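Local coordinates for protein SGNH-hydrolase family esterase (Altererythrobacter indicus, PDB 7C2A) that hydrolyses esters as a member of the SGNH-hydrolase family from a marine bacterium, and may have lysophospholipase activity, at residues S5-A10 / Q68-E73; A75-G80 / G99-L104; I111-M116 / G132-L137. One frame throughout, in Å; residues are numbered along the deposited sequence.

Contact 1 of 3, residues S5-A10 / Q68-E73. With ACT (acetate ion), chain G.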
ATOM      1  N   SER A   5     -23.498  -3.312  11.807  1.00 10.61           N
ATOM      2  CA  SER A   5     -22.589  -2.502  11.015  1.00 11.36           C
ATOM      3  C   SER A   5     -22.314  -3.125   9.648  1.00 11.00           C
ATOM      4  O   SER A   5     -22.396  -4.344   9.460  1.00 12.37           O
ATOM      5  CB  SER A   5     -21.279  -2.340  11.780  1.00 11.06           C
ATOM      6  OG  SER A   5     -21.504  -1.666  13.005  1.00 11.47           O
ATOM      7  N   ARG A   6     -21.959  -2.262   8.700  1.00 11.34           N
ATOM      8  CA  ARG A   6     -21.536  -2.672   7.367  1.00 11.51           C
ATOM      9  C   ARG A   6     -20.084  -3.131   7.392  1.00 12.03           C
ATOM     10  O   ARG A   6     -19.203  -2.418   7.880  1.00 15.56           O
ATOM     11  CB  ARG A   6     -21.650  -1.504   6.389  1.00 12.11           C
ATOM     12  CG  ARG A   6     -22.933  -0.694   6.506  1.00 12.24           C
ATOM     13  CD  ARG A   6     -24.167  -1.504   6.089  1.00 12.91           C
ATOM     14  NE  ARG A   6     -23.982  -2.205   4.819  1.00 13.05           N
ATOM     15  CZ  ARG A   6     -24.095  -1.623   3.626  1.00 13.15           C
ATOM     16  NH1 ARG A   6     -24.381  -0.331   3.520  1.00 14.02           N
ATOM     17  NH2 ARG A   6     -23.896  -2.340   2.524  1.00 14.93           N
ATOM     18  N   VAL A   7     -19.815  -4.289   6.812  1.00 10.51           N
ATOM     19  CA  VAL A   7     -18.493  -4.890   6.887  1.00  9.72           C
ATOM     20  C   VAL A   7     -17.674  -4.514   5.659  1.00 10.06           C
ATOM     21  O   VAL A   7     -18.089  -4.760   4.521  1.00 10.26           O
ATOM     22  CB  VAL A   7     -18.603  -6.408   7.056  1.00 11.23           C
ATOM     23  CG1 VAL A   7     -17.231  -7.039   7.069  1.00 11.05           C
ATOM     24  CG2 VAL A   7     -19.375  -6.732   8.340  1.00 12.66           C
ATOM     25  N   ILE A   8     -16.502  -3.929   5.888  1.00  9.57           N
ATOM     26  CA  ILE A   8     -15.588  -3.535   4.822  1.00  8.50           C
ATOM     27  C   ILE A   8     -14.250  -4.206   5.080  1.00  8.54           C
ATOM     28  O   ILE A   8     -13.739  -4.155   6.199  1.00 10.80           O
ATOM     29  CB  ILE A   8     -15.406  -2.005   4.759  1.00  9.65           C
ATOM     30  CG1 ILE A   8     -16.756  -1.308   4.548  1.00  9.53           C
ATOM     31  CG2 ILE A   8     -14.397  -1.630   3.672  1.00 10.23           C
ATOM     32  CD1 ILE A   8     -16.697   0.208   4.636  1.00 11.84           C
ATOM     33  N   LEU A   9     -13.693  -4.849   4.056  1.00  8.99           N
ATOM     34  CA  LEU A   9     -12.357  -5.426   4.153  1.00  8.59           C
ATOM     35  C   LEU A   9     -11.326  -4.417   3.659  1.00  8.89           C
ATOM     36  O   LEU A   9     -11.401  -3.973   2.513  1.00  9.94           O
ATOM     37  CB  LEU A   9     -12.289  -6.684   3.292  1.00  9.57           C
ATOM     38  CG  LEU A   9     -10.919  -7.359   3.260  1.00  9.82           C
ATOM     39  CD1 LEU A   9     -10.550  -7.892   4.640  1.00 12.43           C
ATOM     40  CD2 LEU A   9     -10.867  -8.485   2.231  1.00 11.14           C
ATOM     41  N   ALA A  10     -10.369  -4.061   4.510  1.00  8.51           N
ATOM     42  CA  ALA A  10      -9.247  -3.206   4.123  1.00  8.69           C
ATOM     43  C   ALA A  10      -8.040  -4.114   3.908  1.00  8.71           C
ATOM     44  O   ALA A  10      -7.378  -4.526   4.861  1.00  9.45           O
ATOM     45  CB  ALA A  10      -8.994  -2.142   5.190  1.00  9.43           C
ATOM     46  N   GLN A  68     -13.399 -14.789   7.604  1.00 10.27           N
ATOM     47  CA  GLN A  68     -14.335 -13.760   8.054  1.00 11.22           C
ATOM     48  C   GLN A  68     -15.635 -14.386   8.530  1.00 12.80           C
ATOM     49  O   GLN A  68     -16.256 -15.145   7.784  1.00 13.41           O
ATOM     50  CB  GLN A  68     -14.646 -12.814   6.903  1.00 11.44           C
ATOM     51  CG  GLN A  68     -13.451 -12.024   6.439  1.00 11.13           C
ATOM     52  CD  GLN A  68     -12.694 -11.434   7.599  1.00 11.85           C
ATOM     53  OE1 GLN A  68     -13.282 -10.805   8.491  1.00 13.18           O
ATOM     54  NE2 GLN A  68     -11.390 -11.625   7.612  1.00 12.81           N
ATOM     55  N   PRO A  69     -16.106 -14.058   9.736  1.00 12.94           N
ATOM     56  CA  PRO A  69     -17.460 -14.488  10.112  1.00 13.60           C
ATOM     57  C   PRO A  69     -18.535 -13.832   9.272  1.00 12.62           C
ATOM     58  O   PRO A  69     -19.574 -14.451   9.012  1.00 14.15           O
ATOM     59  CB  PRO A  69     -17.570 -14.090  11.591  1.00 16.79           C
ATOM     60  CG  PRO A  69     -16.153 -13.888  12.051  1.00 22.69           C
ATOM     61  CD  PRO A  69     -15.403 -13.399  10.844  1.00 13.70           C
ATOM     62  N   ASP A  70     -18.314 -12.597   8.824  1.00 12.78           N
ATOM     63  CA  ASP A  70     -19.274 -11.873   8.007  1.00 12.12           C
ATOM     64  C   ASP A  70     -18.619 -11.525   6.683  1.00 11.75           C
ATOM     65  O   ASP A  70     -17.539 -10.923   6.658  1.00 11.56           O
ATOM     66  CB  ASP A  70     -19.693 -10.565   8.673  1.00 14.83           C
ATOM     67  CG  ASP A  70     -20.332 -10.775  10.019  1.00 17.06           C
ATOM     68  OD1 ASP A  70     -21.247 -11.626  10.127  1.00 15.08           O
ATOM     69  OD2 ASP A  70     -19.913 -10.075  10.968  1.00 18.66           O
ATOM     70  N   LYS A  71     -19.280 -11.872   5.596  1.00 12.02           N
ATOM     71  CA  LYS A  71     -18.726 -11.621   4.278  1.00 12.03           C
ATOM     72  C   LYS A  71     -18.578 -10.119   4.053  1.00 12.26           C
ATOM     73  O   LYS A  71     -19.523  -9.356   4.314  1.00 11.81           O
ATOM     74  CB  LYS A  71     -19.668 -12.195   3.230  1.00 14.10           C
ATOM     75  CG  LYS A  71     -19.130 -12.142   1.829  1.00 14.22           C
ATOM     76  CD  LYS A  71     -20.140 -12.719   0.858  1.00 17.78           C
ATOM     77  CE  LYS A  71     -19.531 -12.844  -0.516  1.00 17.93           C
ATOM     78  NZ  LYS A  71     -20.464 -13.541  -1.450  1.00 21.03           N
ATOM     79  N   PRO A  72     -17.431  -9.650   3.572  1.00 10.50           N
ATOM     80  CA  PRO A  72     -17.288  -8.218   3.300  1.00 10.12           C
ATOM     81  C   PRO A  72     -18.303  -7.736   2.283  1.00 10.78           C
ATOM     82  O   PRO A  72     -18.602  -8.411   1.295  1.00 12.04           O
ATOM     83  CB  PRO A  72     -15.861  -8.108   2.755  1.00 12.06           C
ATOM     84  CG  PRO A  72     -15.140  -9.272   3.377  1.00 12.16           C
ATOM     85  CD  PRO A  72     -16.162 -10.378   3.385  1.00 11.63           C
ATOM     86  N   GLU A  73     -18.823  -6.541   2.539  1.00 10.44           N
ATOM     87  CA  GLU A  73     -19.734  -5.877   1.628  1.00 10.57           C
ATOM     88  C   GLU A  73     -19.011  -4.940   0.663  1.00 10.97           C
ATOM     89  O   GLU A  73     -19.606  -4.488  -0.318  1.00 11.60           O
ATOM     90  CB  GLU A  73     -20.816  -5.145   2.436  1.00 12.03           C
ATOM     91  CG  GLU A  73     -21.590  -6.101   3.357  1.00 13.11           C
ATOM     92  CD  GLU A  73     -22.497  -5.389   4.346  1.00 12.62           C
ATOM     93  OE1 GLU A  73     -22.164  -5.375   5.552  1.00 15.56           O
ATOM     94  OE2 GLU A  73     -23.546  -4.868   3.911  1.00 15.88           O
TER
HETATM   95  C   ACT G 206     -25.643   2.437   4.719  1.00 23.83           C
HETATM   96  O   ACT G 206     -25.814   2.360   3.469  1.00 25.07           O
HETATM   97  OXT ACT G 206     -24.931   1.710   5.464  1.00 16.83           O
HETATM   98  CH3 ACT G 206     -26.399   3.590   5.452  1.00 26.70           C

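Contact 2 of 3, residues A75-G80 / G99-L104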
ATOM      1  N   ALA A  75     -14.587  -4.528  -0.581  1.00  9.73           N
ATOM      2  CA  ALA A  75     -13.172  -4.800  -0.358  1.00  9.33           C
ATOM      3  C   ALA A  75     -12.368  -3.646  -0.930  1.00  9.24           C
ATOM      4  O   ALA A  75     -12.502  -3.324  -2.117  1.00 10.61           O
ATOM      5  CB  ALA A  75     -12.737  -6.102  -1.035  1.00 10.03           C
ATOM      6  N   ILE A  76     -11.532  -3.043  -0.096  1.00  8.56           N
ATOM      7  CA  ILE A  76     -10.613  -1.996  -0.518  1.00  8.92           C
ATOM      8  C   ILE A  76      -9.246  -2.638  -0.666  1.00  9.53           C
ATOM      9  O   ILE A  76      -8.712  -3.190   0.299  1.00  9.89           O
ATOM     10  CB  ILE A  76     -10.562  -0.847   0.502  1.00  9.41           C
ATOM     11  CG1 ILE A  76     -11.966  -0.323   0.835  1.00 10.65           C
ATOM     12  CG2 ILE A  76      -9.647   0.252  -0.020  1.00  9.66           C
ATOM     13  CD1 ILE A  76     -12.002   0.716   1.961  1.00 10.37           C
ATOM     14  N   VAL A  77      -8.668  -2.576  -1.864  1.00  8.65           N
ATOM     15  CA  VAL A  77      -7.418  -3.276  -2.158  1.00  9.16           C
ATOM     16  C   VAL A  77      -6.330  -2.238  -2.378  1.00  8.25           C
ATOM     17  O   VAL A  77      -6.442  -1.383  -3.269  1.00  8.91           O
ATOM     18  CB  VAL A  77      -7.556  -4.201  -3.374  1.00  9.66           C
ATOM     19  CG1 VAL A  77      -6.214  -4.833  -3.723  1.00 10.87           C
ATOM     20  CG2 VAL A  77      -8.605  -5.266  -3.122  1.00 11.30           C
ATOM     21  N   GLU A  78      -5.265  -2.328  -1.579  1.00  8.61           N
ATOM     22  CA  GLU A  78      -4.197  -1.330  -1.540  1.00  8.57           C
ATOM     23  C   GLU A  78      -2.865  -2.077  -1.511  1.00  8.17           C
ATOM     24  O   GLU A  78      -2.327  -2.353  -0.445  1.00  8.51           O
ATOM     25  CB  GLU A  78      -4.385  -0.456  -0.306  1.00 10.09           C
ATOM     26  CG  GLU A  78      -3.322   0.589  -0.078  1.00  9.65           C
ATOM     27  CD  GLU A  78      -2.199   0.121   0.838  1.00  9.44           C
ATOM     28  OE1 GLU A  78      -1.030   0.384   0.473  1.00  9.72           O
ATOM     29  OE2 GLU A  78      -2.458  -0.478   1.903  1.00 10.03           O
ATOM     30  N   LEU A  79      -2.339  -2.417  -2.687  1.00  8.71           N
ATOM     31  CA  LEU A  79      -1.114  -3.198  -2.762  1.00  8.82           C
ATOM     32  C   LEU A  79      -0.331  -2.777  -3.995  1.00  9.32           C
ATOM     33  O   LEU A  79      -0.898  -2.311  -4.989  1.00  9.63           O
ATOM     34  CB  LEU A  79      -1.384  -4.702  -2.846  1.00  9.36           C
ATOM     35  CG  LEU A  79      -1.913  -5.346  -1.571  1.00  8.40           C
ATOM     36  CD1 LEU A  79      -2.317  -6.781  -1.868  1.00 11.76           C
ATOM     37  CD2 LEU A  79      -0.866  -5.313  -0.488  1.00 10.32           C
ATOM     38  N   GLY A  80       0.979  -3.001  -3.931  1.00  9.69           N
ATOM     39  CA  GLY A  80       1.878  -2.718  -5.037  1.00 10.85           C
ATOM     40  C   GLY A  80       3.036  -1.835  -4.638  1.00 10.49           C
ATOM     41  O   GLY A  80       4.094  -1.853  -5.276  1.00 10.97           O
ATOM     42  N   GLY A  99      -5.189 -11.585  -9.905  1.00  9.54           N
ATOM     43  CA  GLY A  99      -5.645 -12.759  -9.179  1.00 10.03           C
ATOM     44  C   GLY A  99      -6.418 -12.404  -7.922  1.00  9.73           C
ATOM     45  O   GLY A  99      -7.393 -13.075  -7.580  1.00  9.93           O
ATOM     46  N   ILE A 100      -6.000 -11.347  -7.220  1.00  9.09           N
ATOM     47  CA  ILE A 100      -6.743 -10.883  -6.047  1.00  9.94           C
ATOM     48  C   ILE A 100      -8.136 -10.411  -6.447  1.00  8.91           C
ATOM     49  O   ILE A 100      -9.146 -10.781  -5.830  1.00 10.13           O
ATOM     50  CB  ILE A 100      -5.971  -9.768  -5.318  1.00  8.91           C
ATOM     51  CG1 ILE A 100      -4.644 -10.305  -4.784  1.00 10.10           C
ATOM     52  CG2 ILE A 100      -6.818  -9.181  -4.191  1.00  9.74           C
ATOM     53  CD1 ILE A 100      -3.675  -9.222  -4.378  1.00 10.02           C
ATOM     54  N   LEU A 101      -8.211  -9.577  -7.485  1.00  8.99           N
ATOM     55  CA  LEU A 101      -9.500  -9.029  -7.883  1.00 10.22           C
ATOM     56  C   LEU A 101     -10.404 -10.110  -8.446  1.00 10.22           C
ATOM     57  O   LEU A 101     -11.621 -10.059  -8.254  1.00 11.34           O
ATOM     58  CB  LEU A 101      -9.315  -7.895  -8.887  1.00 10.75           C
ATOM     59  CG  LEU A 101      -8.423  -6.736  -8.429  1.00 11.38           C
ATOM     60  CD1 LEU A 101      -8.597  -5.562  -9.370  1.00 14.44           C
ATOM     61  CD2 LEU A 101      -8.712  -6.327  -6.992  1.00 13.56           C
ATOM     62  N   GLU A 102      -9.826 -11.111  -9.112  1.00 11.57           N
ATOM     63  CA  GLU A 102     -10.625 -12.207  -9.639  1.00 12.21           C
ATOM     64  C   GLU A 102     -11.275 -13.003  -8.519  1.00 11.87           C
ATOM     65  O   GLU A 102     -12.423 -13.440  -8.646  1.00 13.82           O
ATOM     66  CB  GLU A 102      -9.758 -13.106 -10.516  1.00 12.87           C
ATOM     67  CG  GLU A 102      -9.674 -12.599 -11.935  1.00 19.02           C
ATOM     68  CD  GLU A 102      -8.663 -13.321 -12.800  1.00 30.39           C
ATOM     69  OE1 GLU A 102      -8.091 -14.339 -12.349  1.00 34.33           O
ATOM     70  OE2 GLU A 102      -8.447 -12.858 -13.942  1.00 25.27           O
ATOM     71  N   GLU A 103     -10.552 -13.229  -7.425  1.00 11.25           N
ATOM     72  CA  GLU A 103     -11.141 -13.920  -6.285  1.00 11.11           C
ATOM     73  C   GLU A 103     -12.282 -13.109  -5.674  1.00 10.60           C
ATOM     74  O   GLU A 103     -13.345 -13.656  -5.358  1.00 12.22           O
ATOM     75  CB  GLU A 103     -10.054 -14.227  -5.259  1.00 12.17           C
ATOM     76  CG  GLU A 103     -10.562 -14.921  -4.007  1.00 13.74           C
ATOM     77  CD  GLU A 103     -11.151 -16.300  -4.265  1.00 16.26           C
ATOM     78  OE1 GLU A 103     -10.897 -16.883  -5.340  1.00 20.70           O
ATOM     79  OE2 GLU A 103     -11.879 -16.808  -3.389  1.00 15.61           O
ATOM     80  N   LEU A 104     -12.082 -11.799  -5.494  1.00 10.63           N
ATOM     81  CA  LEU A 104     -13.156 -10.957  -4.971  1.00 10.07           C
ATOM     82  C   LEU A 104     -14.360 -10.967  -5.904  1.00 11.37           C
ATOM     83  O   LEU A 104     -15.509 -11.063  -5.451  1.00 12.23           O
ATOM     84  CB  LEU A 104     -12.641  -9.531  -4.764  1.00 10.70           C
ATOM     85  CG  LEU A 104     -11.619  -9.411  -3.631  1.00  9.76           C
ATOM     86  CD1 LEU A 104     -10.834  -8.105  -3.735  1.00 10.99           C
ATOM     87  CD2 LEU A 104     -12.283  -9.526  -2.275  1.00 10.48           C
TER

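Contact 3 of 3, residues I111-M116 / G132-L137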
ATOM      1  N   ILE A 111     -15.411  -3.924  -5.251  1.00 10.36           N
ATOM      2  CA  ILE A 111     -13.997  -3.588  -5.120  1.00 11.27           C
ATOM      3  C   ILE A 111     -13.801  -2.083  -5.243  1.00  9.61           C
ATOM      4  O   ILE A 111     -14.303  -1.456  -6.185  1.00 10.93           O
ATOM      5  CB  ILE A 111     -13.165  -4.277  -6.214  1.00  9.80           C
ATOM      6  CG1 ILE A 111     -13.313  -5.796  -6.148  1.00 12.76           C
ATOM      7  CG2 ILE A 111     -11.695  -3.865  -6.118  1.00 12.16           C
ATOM      8  CD1 ILE A 111     -12.908  -6.477  -7.433  1.00 12.16           C
ATOM      9  N   LEU A 112     -13.016  -1.522  -4.328  1.00  9.52           N
ATOM     10  CA  LEU A 112     -12.410  -0.207  -4.491  1.00  9.79           C
ATOM     11  C   LEU A 112     -10.898  -0.399  -4.517  1.00  8.55           C
ATOM     12  O   LEU A 112     -10.316  -0.933  -3.565  1.00  9.70           O
ATOM     13  CB  LEU A 112     -12.812   0.724  -3.347  1.00 10.09           C
ATOM     14  CG  LEU A 112     -12.160   2.105  -3.346  1.00 10.38           C
ATOM     15  CD1 LEU A 112     -12.537   2.881  -4.594  1.00 13.82           C
ATOM     16  CD2 LEU A 112     -12.557   2.868  -2.092  1.00 12.18           C
ATOM     17  N   LEU A 113     -10.260   0.030  -5.596  1.00  8.96           N
ATOM     18  CA  LEU A 113      -8.823  -0.102  -5.773  1.00  8.54           C
ATOM     19  C   LEU A 113      -8.133   1.209  -5.419  1.00  9.26           C
ATOM     20  O   LEU A 113      -8.503   2.263  -5.936  1.00 10.76           O
ATOM     21  CB  LEU A 113      -8.537  -0.458  -7.229  1.00 11.30           C
ATOM     22  CG  LEU A 113      -7.141  -0.947  -7.605  1.00 11.46           C
ATOM     23  CD1 LEU A 113      -6.769  -2.230  -6.875  1.00 11.97           C
ATOM     24  CD2 LEU A 113      -7.043  -1.153  -9.108  1.00 11.68           C
ATOM     25  N   MET A 114      -7.124   1.129  -4.555  1.00  9.32           N
ATOM     26  CA  MET A 114      -6.334   2.326  -4.163  1.00  9.40           C
ATOM     27  C   MET A 114      -5.124   2.412  -5.100  1.00  9.30           C
ATOM     28  O   MET A 114      -4.236   1.549  -5.016  1.00 10.27           O
ATOM     29  CB  MET A 114      -5.871   2.214  -2.709  1.00 10.14           C
ATOM     30  CG  MET A 114      -7.023   2.270  -1.713  1.00  9.99           C
ATOM     31  SD  MET A 114      -8.096   3.703  -2.001  1.00 12.80           S
ATOM     32  CE  MET A 114      -8.804   3.931  -0.371  1.00 12.64           C
ATOM     33  N   GLY A 115      -5.115   3.412  -5.983  1.00  9.20           N
ATOM     34  CA  GLY A 115      -4.025   3.576  -6.963  1.00  9.21           C
ATOM     35  C   GLY A 115      -2.705   3.941  -6.309  1.00  8.51           C
ATOM     36  O   GLY A 115      -2.683   4.840  -5.463  1.00 10.55           O
ATOM     37  N   MET A 116      -1.637   3.249  -6.701  1.00  9.62           N
ATOM     38  CA  MET A 116      -0.278   3.547  -6.182  1.00  9.97           C
ATOM     39  C   MET A 116       0.508   4.234  -7.303  1.00 10.46           C
ATOM     40  O   MET A 116       0.214   3.979  -8.474  1.00 10.42           O
ATOM     41  CB  MET A 116       0.449   2.275  -5.736  1.00 10.28           C
ATOM     42  CG  MET A 116      -0.316   1.470  -4.688  1.00 10.69           C
ATOM     43  SD  MET A 116      -0.809   2.412  -3.212  1.00 13.78           S
ATOM     44  CE  MET A 116       0.792   2.866  -2.550  1.00 16.99           C
ATOM     45  N   GLY A 132       0.373   2.748 -14.698  1.00  9.62           N
ATOM     46  CA  GLY A 132      -0.742   2.374 -15.553  1.00  9.87           C
ATOM     47  C   GLY A 132      -1.439   1.083 -15.169  1.00  9.50           C
ATOM     48  O   GLY A 132      -2.514   0.796 -15.705  1.00 10.47           O
ATOM     49  N   ILE A 133      -0.871   0.288 -14.262  1.00  9.24           N
ATOM     50  CA  ILE A 133      -1.538  -0.980 -13.958  1.00  9.08           C
ATOM     51  C   ILE A 133      -2.862  -0.749 -13.245  1.00  9.38           C
ATOM     52  O   ILE A 133      -3.800  -1.532 -13.412  1.00  9.98           O
ATOM     53  CB  ILE A 133      -0.639  -1.989 -13.214  1.00 10.41           C
ATOM     54  CG1 ILE A 133      -0.440  -1.615 -11.742  1.00 10.17           C
ATOM     55  CG2 ILE A 133       0.683  -2.177 -13.940  1.00 11.10           C
ATOM     56  CD1 ILE A 133       0.387  -2.621 -10.950  1.00 12.22           C
ATOM     57  N   TYR A 134      -2.975   0.335 -12.465  1.00  8.86           N
ATOM     58  CA  TYR A 134      -4.179   0.530 -11.659  1.00  9.21           C
ATOM     59  C   TYR A 134      -5.394   0.908 -12.499  1.00  9.52           C
ATOM     60  O   TYR A 134      -6.456   0.279 -12.334  1.00 10.13           O
ATOM     61  CB  TYR A 134      -3.894   1.488 -10.493  1.00 10.76           C
ATOM     62  CG  TYR A 134      -2.873   0.889  -9.547  1.00  8.91           C
ATOM     63  CD1 TYR A 134      -3.260   0.014  -8.538  1.00  9.10           C
ATOM     64  CD2 TYR A 134      -1.515   1.147  -9.697  1.00  9.65           C
ATOM     65  CE1 TYR A 134      -2.330  -0.587  -7.707  1.00  9.27           C
ATOM     66  CE2 TYR A 134      -0.579   0.560  -8.868  1.00  9.54           C
ATOM     67  CZ  TYR A 134      -0.993  -0.309  -7.878  1.00  7.65           C
ATOM     68  OH  TYR A 134      -0.033  -0.876  -7.080  1.00  9.47           O
ATOM     69  N   PRO A 135      -5.328   1.892 -13.403  1.00 10.39           N
ATOM     70  CA  PRO A 135      -6.488   2.128 -14.277  1.00 11.66           C
ATOM     71  C   PRO A 135      -6.828   0.926 -15.132  1.00 12.07           C
ATOM     72  O   PRO A 135      -8.012   0.670 -15.393  1.00 12.96           O
ATOM     73  CB  PRO A 135      -6.073   3.341 -15.123  1.00 12.63           C
ATOM     74  CG  PRO A 135      -4.973   3.983 -14.383  1.00 16.73           C
ATOM     75  CD  PRO A 135      -4.280   2.913 -13.604  1.00 10.45           C
ATOM     76  N   TYR A 136      -5.825   0.162 -15.558  1.00 11.18           N
ATOM     77  CA  TYR A 136      -6.097  -1.041 -16.329  1.00 11.23           C
ATOM     78  C   TYR A 136      -6.913  -2.033 -15.507  1.00 12.00           C
ATOM     79  O   TYR A 136      -7.912  -2.588 -15.985  1.00 12.80           O
ATOM     80  CB  TYR A 136      -4.782  -1.674 -16.781  1.00 13.72           C
ATOM     81  CG  TYR A 136      -4.974  -3.025 -17.414  1.00 16.68           C
ATOM     82  CD1 TYR A 136      -5.262  -3.140 -18.769  1.00 19.29           C
ATOM     83  CD2 TYR A 136      -4.867  -4.183 -16.664  1.00 16.39           C
ATOM     84  CE1 TYR A 136      -5.444  -4.373 -19.355  1.00 23.36           C
ATOM     85  CE2 TYR A 136      -5.049  -5.427 -17.245  1.00 20.41           C
ATOM     86  CZ  TYR A 136      -5.336  -5.506 -18.589  1.00 19.31           C
ATOM     87  OH  TYR A 136      -5.516  -6.740 -19.170  1.00 27.07           O
ATOM     88  N   LEU A 137      -6.488  -2.283 -14.267  1.00 10.40           N
ATOM     89  CA  LEU A 137      -7.178  -3.251 -13.419  1.00 11.09           C
ATOM     90  C   LEU A 137      -8.587  -2.791 -13.077  1.00 10.41           C
ATOM     91  O   LEU A 137      -9.517  -3.607 -13.042  1.00 11.93           O
ATOM     92  CB  LEU A 137      -6.388  -3.462 -12.133  1.00 12.04           C
ATOM     93  CG  LEU A 137      -5.066  -4.211 -12.278  1.00 12.29           C
ATOM     94  CD1 LEU A 137      -4.171  -3.939 -11.067  1.00 13.27           C
ATOM     95  CD2 LEU A 137      -5.309  -5.707 -12.453  1.00 16.51           C
TER

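Contact 1 of 3, residues S5-A10 / Q68-E73
Glu73 uses three polar atoms, its backbone N and both carboxylate oxygens, to hold Arg6 and Val7. The charged part is a salt bridge in which the arginine presents its side: NE lies 2.8 Å and NH2 2.9 Å from Glu73 OE2, so one oxygen takes two donors. Both nitrogens come from the same face of the carboxylate, well above its plane, while OE2 stays within 4° of the guanidinium plane; the two planes are turned 48° apart. Bends at chi2 and chi3 fold the Arg6 chain back toward Glu73. On another part of the guanidinium edge, Arg6 NH1 donates to an acetate ion, probably from the crystallisation liquor, with OXT at 2.9 Å.

Two further bonds grip the backbone of Val7. Its N donates to the carboxylate atom Glu73 OE1 (2.9 Å, N-H...O 167°), and its O accepts from Glu73 N (2.8 Å). OE1 thus seems to stand in for the backbone carbonyl of a regular ladder. These bonds come immediately before strand 74-78, which lies beside strand 6-12 in the parallel sheet of the SGNH fold; Leu9 continues the pairing with a backbone bond to Leu74. Strand 6-12 runs on into the Gly-Asp-Ser-Leu sequence that gives GDSL hydrolases their name.

Apolar contacts fill the side nearer Gln68. Val7 CG2 meets Asp70 CB at 3.9 Å, the two side chains crossing at about a right angle, and CG1 lies near the CA of Pro72. The Pro72 ring sets its CG against Leu9 CB, also at 3.9 Å, and touches Leu65 of helix 54-66. Beyond its CB, Asp70 turns its carboxylate to Arg43, with which OD2 forms a salt bridge.

Contact 2 of 3, residues A75-G80 / G99-L104
Ile100 is the first residue of helix segment 99-104 to touch strand 74-78 and the loop after it. Its CD1 meets Leu79 CD1 at 3.8 Å, the two side chains crossing at about a right angle. With chi1 at -63°, its CG1 branch stands beside the backbone N and points to Leu79, while the other branch, CG2, brushes Val77 CG1 at a loose 4.4 Å. Leu101 starts off to the flank, but its end swings in and brings CD2 to 4.0 Å from Val77 CG2.

The axes of segments 75-78 and 99-104 approach to 10.7 Å, with N-to-C directions 176° apart, almost exactly antiparallel. This is the return leg of a beta-alpha-beta crossover, in which helix 90-106 carries the chain back to strand 111-114. The strand it covers leads to Gly80, N-cap of helix 81-85 and first residue of the Gly-Gly-Asn-Asp sequence that marks the family's block III.

One turn after Ile100, Leu104 CD1 wedges between Val77 CG2, at 3.7 Å, and Ala75 CB, at 3.9 Å; Leu104 CD2 also meets Ala75 CB, at 3.7 Å.

Contact 3 of 3, residues I111-M116 / G132-L137
Leu113 is the first residue of segment 111-116 to reach the helix, and its CD2 methyl does most of the touching. It sits 3.6 Å from the backbone O of Tyr134, 3.9 Å from Leu137 CB, and at the edge of the Tyr134 ring beside CD1. A chi1 of -167°, CG opposite the backbone N, turns the isobutyl group to the helix; its axis crosses both partner side chains at about a right angle. The Leu113 side chain also touches Val77 and Leu145 of the neighbouring strands.

Met114 sends its side chain to the other side of the sheet, against Ile76 and Glu78. Here the backbone makes the contact: Met114 O, obliquely placed, is 3.9 Å from Tyr134 CE1.

At Gly115 the main chain passes over the ring. Its CA makes a CH-pi contact, 4.3 Å from the Tyr134 ring centroid and 27° off the normal. The next amide continues across the same face, Met116 N lying 3.5 Å above the ring plane and over its centre. On the opposite face Ile133 CG1 packs toward the rim, so the aromatic is clamped between its own helix and the chain leaving the strand.

Met116 then crosses the phenol end at a slant, its CG 3.4 Å from Tyr134 OH and its CB 3.7 Å from Tyr134 CZ, before the bent chain leads away. That hydroxyl is hydrogen-bonded to the backbone O of Leu79, which fixes the ring's outer end as well.

The axes of segments 111-114 and 133-137, 9.4 Å apart at closest approach and 169° apart in direction, are the antiparallel pair of a beta-alpha-beta crossover: helix 133-140 packs on the sheet of the SGNH alpha/beta fold before the chain enters edge strand 144-146.

In the fold
From the N terminus, strand 6-12 enters first, and contact 1 closes the long excursion through strand 42-48 and helix 54-66 by bringing the chain back just before strand 74-78. Contact 2 closes the loop from strand 74-78 through helix 81-85 to the later part of helix 90-106, and contact 3 the shorter one ending in helix 133-140. The three follow in series; none nests in or crosses another. They step across one parallel sheet, ordered 42-48, 6-12, 74-78, 111-114, 144-146. Neighbouring strands join them: Leu9 O lies 2.8 Å from Ile76 N between contacts 1 and 2, and Val77 N 2.9 Å from Leu112 O between contacts 2 and 3. Contacts 1 and 3 do not touch.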